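Local coordinates for protein 6-carboxyhexanoate--CoA ligase (PDB 5TVA) that belongs to the BioW family of CoA ligases and binds adenosine monophosphate and coenzyme A, at residues 6-11 against 37-42; 157-162 against 180-185; 164-169 against 215-220. All blocks are in the same frame, centred on the assembly; numbering follows the deposited sequence.

Contact 1 (6-11 against 37-42). With COA (coenzyme A), chain D.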
loop_
_atom_site.group_PDB
_atom_site.type_symbol
_atom_site.label_atom_id
_atom_site.label_comp_id
_atom_site.label_asym_id
_atom_site.label_seq_id
_atom_site.Cartn_x
_atom_site.Cartn_y
_atom_site.Cartn_z
ATOM N N VAL A 6 -17.203 -2.631 -0.780
ATOM C CA VAL A 6 -17.454 -2.861 0.643
ATOM C C VAL A 6 -16.228 -2.410 1.412
ATOM O O VAL A 6 -15.186 -3.074 1.360
ATOM C CB VAL A 6 -17.763 -4.329 0.948
ATOM C CG1 VAL A 6 -18.084 -4.496 2.429
ATOM C CG2 VAL A 6 -18.908 -4.806 0.094
ATOM N N ARG A 7 -16.346 -1.302 2.143
ATOM C CA ARG A 7 -15.208 -0.723 2.854
ATOM C C ARG A 7 -15.434 -0.794 4.351
ATOM O O ARG A 7 -16.462 -0.322 4.841
ATOM C CB ARG A 7 -14.964 0.737 2.461
ATOM C CG ARG A 7 -14.365 0.940 1.082
ATOM C CD ARG A 7 -14.271 2.450 0.736
ATOM N NE ARG A 7 -15.559 2.961 0.263
ATOM C CZ ARG A 7 -15.857 4.253 0.044
ATOM N NH1 ARG A 7 -14.961 5.213 0.268
ATOM N NH2 ARG A 7 -17.066 4.586 -0.403
ATOM N N MET A 8 -14.449 -1.337 5.074
ATOM C CA MET A 8 -14.503 -1.471 6.523
ATOM C C MET A 8 -13.298 -0.784 7.143
ATOM O O MET A 8 -12.180 -0.916 6.647
ATOM C CB MET A 8 -14.530 -2.955 6.923
ATOM C CG MET A 8 -14.575 -3.247 8.455
ATOM S SD MET A 8 -12.990 -3.149 9.345
ATOM C CE MET A 8 -12.076 -4.486 8.572
ATOM N N ARG A 9 -13.531 -0.047 8.224
ATOM C CA ARG A 9 -12.475 0.443 9.101
ATOM C C ARG A 9 -12.910 0.211 10.540
ATOM O O ARG A 9 -14.108 0.217 10.842
ATOM C CB ARG A 9 -12.200 1.923 8.878
ATOM C CG ARG A 9 -13.359 2.812 9.313
ATOM C CD ARG A 9 -13.101 4.251 8.948
ATOM N NE ARG A 9 -13.981 5.168 9.663
ATOM C CZ ARG A 9 -15.065 5.716 9.124
ATOM N NH1 ARG A 9 -15.389 5.441 7.865
ATOM N NH2 ARG A 9 -15.824 6.532 9.834
ATOM N N ALA A 10 -11.936 -0.010 11.427
ATOM C CA ALA A 10 -12.225 -0.303 12.831
ATOM C C ALA A 10 -11.184 0.357 13.719
ATOM O O ALA A 10 -10.004 0.412 13.366
ATOM C CB ALA A 10 -12.267 -1.811 13.110
ATOM N N GLN A 11 -11.639 0.884 14.854
ATOM C CA GLN A 11 -10.805 1.580 15.822
ATOM C C GLN A 11 -10.843 0.855 17.161
ATOM O O GLN A 11 -11.773 0.103 17.466
ATOM C CB GLN A 11 -11.256 3.041 16.038
ATOM C CG GLN A 11 -10.878 3.969 14.916
ATOM C CD GLN A 11 -11.303 5.397 15.172
ATOM O OE1 GLN A 11 -12.272 5.653 15.900
ATOM N NE2 GLN A 11 -10.569 6.346 14.586
ATOM N N LEU A 37 -16.469 -7.878 8.779
ATOM C CA LEU A 37 -16.945 -7.770 10.154
ATOM C C LEU A 37 -16.110 -8.642 11.094
ATOM O O LEU A 37 -15.854 -8.270 12.250
ATOM C CB LEU A 37 -18.418 -8.170 10.219
ATOM C CG LEU A 37 -19.000 -8.213 11.631
ATOM C CD1 LEU A 37 -19.032 -6.841 12.296
ATOM C CD2 LEU A 37 -20.376 -8.899 11.632
ATOM N N ASN A 38 -15.652 -9.783 10.607
ATOM C CA ASN A 38 -14.881 -10.711 11.429
ATOM C C ASN A 38 -13.401 -10.371 11.453
ATOM O O ASN A 38 -12.657 -11.026 12.187
ATOM C CB ASN A 38 -15.064 -12.145 10.909
ATOM C CG ASN A 38 -14.568 -13.203 11.904
ATOM O OD1 ASN A 38 -15.050 -13.277 13.024
ATOM N ND2 ASN A 38 -13.589 -13.988 11.505
ATOM N N ARG A 39 -12.964 -9.355 10.674
ATOM C CA ARG A 39 -11.527 -9.153 10.466
ATOM C C ARG A 39 -10.782 -8.704 11.718
ATOM O O ARG A 39 -9.745 -9.307 12.038
ATOM C CB ARG A 39 -11.289 -8.178 9.301
ATOM C CG ARG A 39 -9.784 -7.969 8.961
ATOM C CD ARG A 39 -9.584 -7.097 7.704
ATOM N NE ARG A 39 -8.177 -6.834 7.369
ATOM C CZ ARG A 39 -7.450 -7.610 6.563
ATOM N NH1 ARG A 39 -7.985 -8.709 6.039
ATOM N NH2 ARG A 39 -6.189 -7.300 6.281
ATOM N N PRO A 40 -11.172 -7.646 12.422
ATOM C CA PRO A 40 -10.398 -7.277 13.614
ATOM C C PRO A 40 -10.742 -8.140 14.824
ATOM O O PRO A 40 -11.878 -8.575 15.007
ATOM C CB PRO A 40 -10.780 -5.813 13.856
ATOM C CG PRO A 40 -12.120 -5.668 13.246
ATOM C CD PRO A 40 -12.227 -6.657 12.114
ATOM N N LYS A 41 -9.736 -8.349 15.679
ATOM C CA LYS A 41 -9.920 -9.140 16.897
ATOM C C LYS A 41 -10.692 -8.355 17.954
ATOM O O LYS A 41 -11.714 -8.822 18.481
ATOM C CB LYS A 41 -8.555 -9.593 17.452
ATOM C CG LYS A 41 -7.693 -10.482 16.541
ATOM C CD LYS A 41 -8.612 -11.166 15.458
ATOM C CE LYS A 41 -9.669 -12.227 15.953
ATOM N NZ LYS A 41 -10.872 -12.285 15.035
ATOM N N GLU A 42 -10.203 -7.165 18.289
ATOM C CA GLU A 42 -10.819 -6.275 19.266
ATOM C C GLU A 42 -11.038 -4.931 18.591
ATOM O O GLU A 42 -10.185 -4.492 17.826
ATOM C CB GLU A 42 -9.920 -6.102 20.514
ATOM C CG GLU A 42 -10.645 -5.858 21.846
ATOM C CD GLU A 42 -11.900 -6.701 22.001
ATOM O OE1 GLU A 42 -13.009 -6.106 22.083
ATOM O OE2 GLU A 42 -11.778 -7.951 22.055
HETATM N N1A COA D . -5.418 4.286 8.509
HETATM C C2A COA D . -5.738 5.175 9.462
HETATM N N3A COA D . -6.929 5.758 9.495
HETATM C C4A COA D . -7.848 5.492 8.545
HETATM C C5A COA D . -7.552 4.575 7.534
HETATM C C6A COA D . -6.271 3.967 7.556
HETATM N N6A COA D . -5.906 2.975 6.465
HETATM N N7A COA D . -8.616 4.467 6.735
HETATM C C8A COA D . -9.551 5.274 7.199
HETATM N N9A COA D . -9.114 5.872 8.309
HETATM C C1B COA D . -9.965 6.905 8.969
HETATM C C2B COA D . -9.717 7.658 9.958
HETATM O O2B COA D . -8.380 8.255 9.961
HETATM C C3B COA D . -10.763 8.824 9.364
HETATM O O3B COA D . -10.116 9.374 8.184
HETATM P P3B COA D . -9.429 10.891 7.962
HETATM O O7A COA D . -9.865 11.351 6.604
HETATM O O8A COA D . -9.837 11.888 9.004
HETATM O O9A COA D . -7.925 10.808 7.959
HETATM C C4B COA D . -11.852 8.173 9.066
HETATM O O4B COA D . -11.482 6.654 9.121
HETATM C C5B COA D . -12.483 8.499 7.628
HETATM O O5B COA D . -11.800 7.829 6.625
HETATM P P1A COA D . -12.499 7.223 5.229
HETATM O O1A COA D . -11.773 7.813 4.013
HETATM O O2A COA D . -13.983 7.491 5.144
HETATM O O3A COA D . -12.218 5.601 5.209
HETATM P P2A COA D . -13.105 4.417 4.404
HETATM O O4A COA D . -14.311 4.105 5.301
HETATM O O5A COA D . -13.659 4.942 3.071
HETATM O O6A COA D . -12.101 3.072 4.220
HETATM C CBP COA D . -9.903 1.764 3.853
HETATM C CCP COA D . -10.701 3.163 3.801
HETATM C CDP COA D . -9.636 1.374 5.331
HETATM C CEP COA D . -10.823 0.638 3.334
HETATM C CAP COA D . -8.517 1.855 3.006
HETATM O OAP COA D . -7.416 2.110 3.797
HETATM C C9P COA D . -8.138 0.589 2.187
HETATM O O9P COA D . -8.471 0.459 1.029
HETATM N N8P COA D . -7.351 -0.480 2.795
HETATM C C7P COA D . -6.995 -1.723 2.037
HETATM C C6P COA D . -5.494 -1.893 1.855
HETATM C C5P COA D . -4.674 -2.044 3.185
HETATM O O5P COA D . -4.829 -1.316 4.090
HETATM N N4P COA D . -3.668 -3.134 3.263
HETATM C C3P COA D . -2.877 -3.325 4.547
HETATM C C2P COA D . -1.679 -4.233 4.245
HETATM S S1P COA D . -0.836 -3.450 2.836
#
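Met8 reaches across from the strand to meet Arg39 and Pro40 in the loop that follows helix 29-37. Its chain is bent at chi2 (-80°) and again at chi3, which swings the terminal methyl toward the loop and lays CE 3.7 Å from Arg39 CD. The same methyl is also 4.2 Å from Pro40 CD. Two residues along the strand, Ala10 CB comes to 3.9 Å from Pro40 CG. Met8, Ala10 and the proline ring make the buried, apolar part. Arg39 is the more solvent-accessible side, although its CD gives the closest approach: its extended aliphatic chain crosses the methionine obliquely at a partly exposed edge and carries the guanidinium on to a salt bridge with Asp162.

Arg7 and Arg9 work away from the loop, on coenzyme A. Arg9 NH1 donates to COA O4A at 3.1 Å (146°), with that oxygen at the guanidinium edge and in its plane, while COA C4B lies over one face, toward its rim. Arg7 NH1 is 3.1 Å from COA O5A, and its NH2 forms a salt bridge with Glu51. The strand thus turns Met8 and Ala10 to the loop, and Arg7 and Arg9 to the coenzyme A phosphates. It is the middle strand of a three-stranded antiparallel sheet, between 15-25 and 45-52, with helix 29-37 packed against Val6 and Met8.

Contact 2 (157-162 against 180-185). With AMP (adenosine monophosphate), chain C.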
loop_
_atom_site.group_PDB
_atom_site.type_symbol
_atom_site.label_atom_id
_atom_site.label_comp_id
_atom_site.label_asym_id
_atom_site.label_seq_id
_atom_site.Cartn_x
_atom_site.Cartn_y
_atom_site.Cartn_z
ATOM N N THR A 157 2.573 -14.581 2.149
ATOM C CA THR A 157 1.648 -14.381 3.260
ATOM C C THR A 157 0.413 -13.563 2.840
ATOM O O THR A 157 0.352 -12.971 1.753
ATOM C CB THR A 157 2.360 -13.670 4.400
ATOM O OG1 THR A 157 2.600 -12.317 4.009
ATOM C CG2 THR A 157 3.709 -14.366 4.688
ATOM N N LEU A 158 -0.583 -13.530 3.735
ATOM C CA LEU A 158 -1.781 -12.729 3.486
ATOM C C LEU A 158 -1.460 -11.238 3.401
ATOM O O LEU A 158 -2.133 -10.501 2.674
ATOM C CB LEU A 158 -2.837 -12.989 4.570
ATOM C CG LEU A 158 -3.540 -14.355 4.532
ATOM C CD1 LEU A 158 -4.609 -14.473 5.624
ATOM C CD2 LEU A 158 -4.154 -14.605 3.155
ATOM N N ARG A 159 -0.442 -10.770 4.126
ATOM C CA ARG A 159 -0.033 -9.377 3.964
ATOM C C ARG A 159 0.507 -9.130 2.564
ATOM O O ARG A 159 0.246 -8.076 1.962
ATOM C CB ARG A 159 0.996 -8.991 5.021
ATOM C CG ARG A 159 0.478 -9.225 6.401
ATOM C CD ARG A 159 1.196 -8.395 7.426
ATOM N NE ARG A 159 0.826 -6.992 7.312
ATOM C CZ ARG A 159 0.610 -6.195 8.354
ATOM N NH1 ARG A 159 0.702 -6.690 9.589
ATOM N NH2 ARG A 159 0.285 -4.918 8.159
ATOM N N THR A 160 1.231 -10.107 2.012
ATOM C CA THR A 160 1.677 -9.990 0.632
ATOM C C THR A 160 0.492 -9.897 -0.316
ATOM O O THR A 160 0.463 -9.046 -1.217
ATOM C CB THR A 160 2.579 -11.168 0.265
ATOM O OG1 THR A 160 3.710 -11.148 1.129
ATOM C CG2 THR A 160 3.053 -11.038 -1.176
ATOM N N VAL A 161 -0.503 -10.763 -0.122
ATOM C CA VAL A 161 -1.687 -10.730 -0.978
ATOM C C VAL A 161 -2.292 -9.333 -0.990
ATOM O O VAL A 161 -2.621 -8.796 -2.055
ATOM C CB VAL A 161 -2.702 -11.796 -0.521
ATOM C CG1 VAL A 161 -4.000 -11.681 -1.303
ATOM C CG2 VAL A 161 -2.089 -13.209 -0.668
ATOM N N ASP A 162 -2.414 -8.711 0.189
ATOM C CA ASP A 162 -3.053 -7.399 0.302
ATOM C C ASP A 162 -2.180 -6.291 -0.284
ATOM O O ASP A 162 -2.670 -5.442 -1.035
ATOM C CB ASP A 162 -3.354 -7.089 1.766
ATOM C CG ASP A 162 -4.533 -7.861 2.296
ATOM O OD1 ASP A 162 -5.299 -8.435 1.480
ATOM O OD2 ASP A 162 -4.668 -7.901 3.543
ATOM N N CYS A 180 7.746 1.141 1.030
ATOM C CA CYS A 180 6.812 0.803 2.102
ATOM C C CYS A 180 7.467 -0.134 3.108
ATOM O O CYS A 180 8.055 -1.152 2.721
ATOM C CB CYS A 180 5.550 0.131 1.539
ATOM S SG CYS A 180 4.288 -0.425 2.761
ATOM N N TRP A 181 7.346 0.204 4.388
ATOM C CA TRP A 181 7.422 -0.806 5.435
ATOM C C TRP A 181 6.360 -0.520 6.490
ATOM O O TRP A 181 5.833 0.597 6.599
ATOM C CB TRP A 181 8.832 -0.923 6.049
ATOM C CG TRP A 181 9.374 0.256 6.782
ATOM C CD1 TRP A 181 9.067 0.643 8.051
ATOM C CD2 TRP A 181 10.381 1.171 6.316
ATOM N NE1 TRP A 181 9.798 1.761 8.398
ATOM C CE2 TRP A 181 10.614 2.100 7.353
ATOM C CE3 TRP A 181 11.092 1.305 5.119
ATOM C CZ2 TRP A 181 11.524 3.151 7.228
ATOM C CZ3 TRP A 181 12.002 2.348 4.996
ATOM C CH2 TRP A 181 12.207 3.259 6.045
ATOM N N SER A 182 6.059 -1.561 7.268
ATOM C CA SER A 182 4.889 -1.587 8.136
ATOM C C SER A 182 5.075 -0.702 9.368
ATOM O O SER A 182 6.191 -0.412 9.802
ATOM C CB SER A 182 4.585 -3.028 8.564
ATOM O OG SER A 182 3.254 -3.170 9.042
ATOM N N ASP A 183 3.947 -0.243 9.907
ATOM C CA ASP A 183 3.942 0.485 11.169
ATOM C C ASP A 183 3.974 -0.459 12.371
ATOM O O ASP A 183 4.484 -0.080 13.434
ATOM C CB ASP A 183 2.714 1.398 11.232
ATOM C CG ASP A 183 1.445 0.724 10.699
ATOM O OD1 ASP A 183 1.551 -0.269 9.937
ATOM O OD2 ASP A 183 0.335 1.207 11.026
ATOM N N ASP A 184 3.447 -1.678 12.213
ATOM C CA ASP A 184 3.443 -2.701 13.261
ATOM C C ASP A 184 4.865 -3.085 13.663
ATOM O O ASP A 184 5.612 -3.614 12.826
ATOM C CB ASP A 184 2.686 -3.939 12.772
ATOM C CG ASP A 184 2.888 -5.156 13.675
ATOM O OD1 ASP A 184 3.187 -4.988 14.880
ATOM O OD2 ASP A 184 2.733 -6.292 13.168
ATOM N N PRO A 185 5.265 -2.880 14.925
ATOM C CA PRO A 185 6.666 -3.144 15.311
ATOM C C PRO A 185 7.096 -4.609 15.220
ATOM O O PRO A 185 8.295 -4.875 15.350
ATOM C CB PRO A 185 6.742 -2.639 16.762
ATOM C CG PRO A 185 5.331 -2.453 17.202
ATOM C CD PRO A 185 4.517 -2.182 15.981
HETATM P P AMP C . -0.340 -1.037 6.614
HETATM O O1P AMP C . -0.199 -1.562 5.202
HETATM O O2P AMP C . -1.800 -1.000 7.015
HETATM O O3P AMP C . 0.637 -1.572 7.655
HETATM O "O5'" AMP C . 0.098 0.500 6.561
HETATM C "C5'" AMP C . 1.466 0.901 6.496
HETATM C "C4'" AMP C . 1.557 2.409 6.425
HETATM O "O4'" AMP C . 1.189 2.836 5.087
HETATM C "C3'" AMP C . 0.605 3.142 7.373
HETATM O "O3'" AMP C . 1.210 3.473 8.610
HETATM C "C2'" AMP C . 0.144 4.360 6.589
HETATM O "O2'" AMP C . 1.032 5.448 6.799
HETATM C "C1'" AMP C . 0.263 3.890 5.137
HETATM N N9 AMP C . -1.020 3.406 4.577
HETATM C C8 AMP C . -1.905 2.580 5.167
HETATM N N7 AMP C . -2.983 2.361 4.364
HETATM C C5 AMP C . -2.808 3.056 3.224
HETATM C C6 AMP C . -3.539 3.253 1.943
HETATM N N6 AMP C . -4.733 2.671 1.698
HETATM N N1 AMP C . -2.970 4.069 1.012
HETATM C C2 AMP C . -1.795 4.678 1.227
HETATM N N3 AMP C . -1.082 4.537 2.358
HETATM C C4 AMP C . -1.513 3.749 3.374
#
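A bend at chi3 (72°) turns the guanidinium of Arg159 off the line of its aliphatic chain and toward Ser182, whose OG, anti to the backbone N (chi1 -161°), comes near both the guanidinium and a phosphate oxygen of AMP. Arg159 NH2 ends up 3.6 Å from Ser182 OG, approaching obliquely to the guanidinium plane. The phosphate of AMP lies beside both. Its O3P is at the guanidinium edge, near the plane, 3.4 Å from Arg159 NH2, and Ser182 OG is also 3.4 Å from AMP O3P, a weak bond at most. The serine's single proton could instead go, again weakly, to Asp183 OD1. That carboxylate oxygen is itself only 2.8 Å from AMP O3P, so a serine, an aspartate and an arginine gather round one phosphate oxygen. The other arm of the aspartate, OD2, is 3.4 Å from AMP O3', which places this side chain along the ribose as well as the phosphate.

In the fold, this is where the first turn of helix 158-173 faces the loop leaving strand 177-181, an inner strand of the six-stranded mixed sheet; together they form one wall of the AMP pocket. Thr157 is the N-cap of that helix, its OG1 accepting from Thr160 N at 3.3 Å.

Asp184 approaches a different nitrogen of the arginine, NH1, also obliquely. Their planes are 21° apart, but Arg159 NH1 and Asp184 OD2 are 4.1 Å from each other, too far for a salt bridge, although the opposite charge probably still favours the arginine's position. Asp184 OD1 takes the backbone N of Asp186, and Tyr187 adds a cation-pi contact to Arg159.

Contact 3 (164-169 against 215-220). With AMP (adenosine monophosphate), chain C.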
loop_
_atom_site.group_PDB
_atom_site.type_symbol
_atom_site.label_atom_id
_atom_site.label_comp_id
_atom_site.label_asym_id
_atom_site.label_seq_id
_atom_site.Cartn_x
_atom_site.Cartn_y
_atom_site.Cartn_z
ATOM N N LEU A 164 0.272 -6.449 -2.496
ATOM C CA LEU A 164 0.411 -6.546 -3.946
ATOM C C LEU A 164 -0.724 -5.822 -4.659
ATOM O O LEU A 164 -0.489 -5.056 -5.597
ATOM C CB LEU A 164 0.459 -8.006 -4.397
ATOM C CG LEU A 164 1.854 -8.628 -4.491
ATOM C CD1 LEU A 164 1.789 -10.154 -4.544
ATOM C CD2 LEU A 164 2.586 -8.066 -5.716
ATOM N N ALA A 165 -1.969 -6.084 -4.254
ATOM C CA ALA A 165 -3.088 -5.462 -4.951
ATOM C C ALA A 165 -3.014 -3.949 -4.827
ATOM O O ALA A 165 -3.332 -3.229 -5.777
ATOM C CB ALA A 165 -4.419 -5.990 -4.412
ATOM N N LEU A 166 -2.548 -3.457 -3.673
ATOM C CA LEU A 166 -2.445 -2.021 -3.418
ATOM C C LEU A 166 -1.356 -1.359 -4.276
ATOM O O LEU A 166 -1.592 -0.292 -4.859
ATOM C CB LEU A 166 -2.191 -1.802 -1.923
ATOM C CG LEU A 166 -2.026 -0.496 -1.113
ATOM C CD1 LEU A 166 -1.828 0.744 -1.903
ATOM C CD2 LEU A 166 -3.178 -0.292 -0.133
ATOM N N THR A 167 -0.140 -1.941 -4.333
ATOM C CA THR A 167 0.899 -1.382 -5.202
ATOM C C THR A 167 0.497 -1.427 -6.645
ATOM O O THR A 167 0.900 -0.563 -7.434
ATOM C CB THR A 167 2.225 -2.131 -5.158
ATOM O OG1 THR A 167 2.052 -3.515 -4.785
ATOM C CG2 THR A 167 3.198 -1.429 -4.376
ATOM N N PHE A 168 -0.155 -2.509 -7.051
ATOM C CA PHE A 168 -0.385 -2.603 -8.471
ATOM C C PHE A 168 -1.325 -1.500 -8.914
ATOM O O PHE A 168 -1.128 -0.925 -9.992
ATOM C CB PHE A 168 -0.906 -3.974 -8.871
ATOM C CG PHE A 168 -0.943 -4.146 -10.344
ATOM C CD1 PHE A 168 0.239 -4.297 -11.053
ATOM C CD2 PHE A 168 -2.143 -4.071 -11.039
ATOM C CE1 PHE A 168 0.228 -4.415 -12.436
ATOM C CE2 PHE A 168 -2.160 -4.186 -12.415
ATOM C CZ PHE A 168 -0.976 -4.362 -13.117
ATOM N N LYS A 169 -2.312 -1.157 -8.068
ATOM C CA LYS A 169 -3.165 -0.016 -8.368
ATOM C C LYS A 169 -2.355 1.272 -8.418
ATOM O O LYS A 169 -2.530 2.075 -9.338
ATOM C CB LYS A 169 -4.301 0.112 -7.352
ATOM C CG LYS A 169 -5.586 0.701 -7.980
ATOM C CD LYS A 169 -6.104 1.936 -7.250
ATOM C CE LYS A 169 -7.408 2.403 -7.872
ATOM N NZ LYS A 169 -8.025 3.543 -7.135
ATOM N N ARG A 215 4.466 4.897 3.841
ATOM C CA ARG A 215 4.604 4.689 2.412
ATOM C C ARG A 215 4.985 6.013 1.767
ATOM O O ARG A 215 4.496 7.078 2.162
ATOM C CB ARG A 215 3.304 4.147 1.784
ATOM C CG ARG A 215 3.118 2.650 1.916
ATOM C CD ARG A 215 1.869 2.129 1.207
ATOM N NE ARG A 215 0.981 1.539 2.191
ATOM C CZ ARG A 215 0.742 0.238 2.349
ATOM N NH1 ARG A 215 1.271 -0.671 1.543
ATOM N NH2 ARG A 215 -0.081 -0.130 3.300
ATOM N N VAL A 216 5.871 5.938 0.781
ATOM C CA VAL A 216 6.222 7.076 -0.052
ATOM C C VAL A 216 5.904 6.688 -1.486
ATOM O O VAL A 216 6.396 5.661 -1.978
ATOM C CB VAL A 216 7.697 7.488 0.107
ATOM C CG1 VAL A 216 8.038 8.654 -0.852
ATOM C CG2 VAL A 216 7.977 7.894 1.548
ATOM N N TYR A 217 5.066 7.498 -2.147
ATOM C CA TYR A 217 4.750 7.333 -3.559
ATOM C C TYR A 217 5.589 8.323 -4.357
ATOM O O TYR A 217 5.517 9.540 -4.111
ATOM C CB TYR A 217 3.265 7.579 -3.831
ATOM C CG TYR A 217 2.266 6.619 -3.213
ATOM C CD1 TYR A 217 2.675 5.413 -2.634
ATOM C CD2 TYR A 217 0.895 6.912 -3.229
ATOM C CE1 TYR A 217 1.760 4.542 -2.084
ATOM C CE2 TYR A 217 -0.038 6.036 -2.668
ATOM C CZ TYR A 217 0.408 4.847 -2.095
ATOM O OH TYR A 217 -0.492 3.949 -1.539
ATOM N N PHE A 218 6.351 7.823 -5.338
ATOM C CA PHE A 218 7.176 8.690 -6.185
ATOM C C PHE A 218 6.377 9.056 -7.432
ATOM O O PHE A 218 6.087 8.182 -8.264
ATOM C CB PHE A 218 8.496 8.008 -6.543
ATOM C CG PHE A 218 9.363 7.713 -5.343
ATOM C CD1 PHE A 218 10.208 8.679 -4.826
ATOM C CD2 PHE A 218 9.300 6.470 -4.705
ATOM C CE1 PHE A 218 10.986 8.413 -3.711
ATOM C CE2 PHE A 218 10.081 6.202 -3.591
ATOM C CZ PHE A 218 10.924 7.162 -3.104
ATOM N N VAL A 219 6.011 10.344 -7.558
ATOM C CA VAL A 219 5.120 10.820 -8.616
ATOM C C VAL A 219 5.717 12.027 -9.338
ATOM O O VAL A 219 6.419 12.852 -8.750
ATOM C CB VAL A 219 3.715 11.209 -8.079
ATOM C CG1 VAL A 219 3.015 10.024 -7.400
ATOM C CG2 VAL A 219 3.809 12.409 -7.144
ATOM N N SER A 220 5.401 12.142 -10.624
ATOM C CA SER A 220 5.764 13.325 -11.395
ATOM C C SER A 220 4.774 14.444 -11.083
ATOM O O SER A 220 3.563 14.256 -11.248
ATOM C CB SER A 220 5.761 12.994 -12.882
ATOM O OG SER A 220 6.391 14.020 -13.624
HETATM P P AMP C . -0.340 -1.037 6.614
HETATM O O1P AMP C . -0.199 -1.562 5.202
HETATM O O2P AMP C . -1.800 -1.000 7.015
HETATM O O3P AMP C . 0.637 -1.572 7.655
HETATM O "O5'" AMP C . 0.098 0.500 6.561
HETATM C "C5'" AMP C . 1.466 0.901 6.496
HETATM C "C4'" AMP C . 1.557 2.409 6.425
HETATM O "O4'" AMP C . 1.189 2.836 5.087
HETATM C "C3'" AMP C . 0.605 3.142 7.373
HETATM O "O3'" AMP C . 1.210 3.473 8.610
HETATM C "C2'" AMP C . 0.144 4.360 6.589
HETATM O "O2'" AMP C . 1.032 5.448 6.799
HETATM C "C1'" AMP C . 0.263 3.890 5.137
HETATM N N9 AMP C . -1.020 3.406 4.577
HETATM C C8 AMP C . -1.905 2.580 5.167
HETATM N N7 AMP C . -2.983 2.361 4.364
HETATM C C5 AMP C . -2.808 3.056 3.224
HETATM C C6 AMP C . -3.539 3.253 1.943
HETATM N N6 AMP C . -4.733 2.671 1.698
HETATM N N1 AMP C . -2.970 4.069 1.012
HETATM C C2 AMP C . -1.795 4.678 1.227
HETATM N N3 AMP C . -1.082 4.537 2.358
HETATM C C4 AMP C . -1.513 3.749 3.374
#
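Leu166, on helix 158-173, packs against two side chains of strand 214-219 and the adenine of AMP. These are van der Waals contacts. Leu166 CD1 is 3.5 Å from Tyr217 OH, the two side chains meeting at about a right angle. CG lies over one face of the Arg215 guanidinium, toward its rim, 4.2 Å from NH1. With CG anti to the backbone N (chi1 -179°), the leucine points off the helix toward the strand, and its other methyl, CD2, reaches to 3.8 Å from AMP N6. Its chi2 of -13° is close to eclipsed, so the branch is strained or imperfectly modelled. Tyr217 also meets the base: its OH is 3.1 Å from AMP C2.

The polar contacts belong to the strand residues. Arg215 NE gives AMP O4' a weak hydrogen bond of 3.2 Å, bent to 127°. The guanidinium continues to the phosphate, with AMP O1P at its edge, but the modelled spacing from NH2 is too short to be trusted. Arg215 NH1 is hydrogen-bonded to Tyr191 OH and makes a long, weak ion pair with Glu178. Tyr217 OH bonds to Thr136 OG1, so its polar end is satisfied although buried. Coenzyme A also touches Leu166 and Arg215.

The buried guanidinium is held chiefly by Tyr191 OH and the weak bond to AMP O4'; the nearby phosphate, its exact spacing doubtful, and the weakly paired Glu178 may help to balance its charge, while the leucine covers part of one guanidinium face and supplies apolar surface to the adenine.

Contact 1 comes first along the chain and closes before the other two open. Contacts 2 and 3 interleave: both start on helix 158-173 and cross to the mixed six-stranded sheet, contact 3 to strand 214-219, contact 2 to the end of its neighbour 177-181 and the loop after it. Their centres are about 14 Å apart, and Cys180 SG packs 3.3 Å from Arg215 NH1 between them. Contact 1 belongs to a separate three-stranded antiparallel sheet, its centre about 17 Å from that of contact 2. It joins contact 2 through the salt bridge of Arg39 NH2 with Asp162 OD2. AMP touches contacts 2 and 3; coenzyme A touches contacts 1 and 3 and passes about 4 Å from the Arg159 side chain of contact 2.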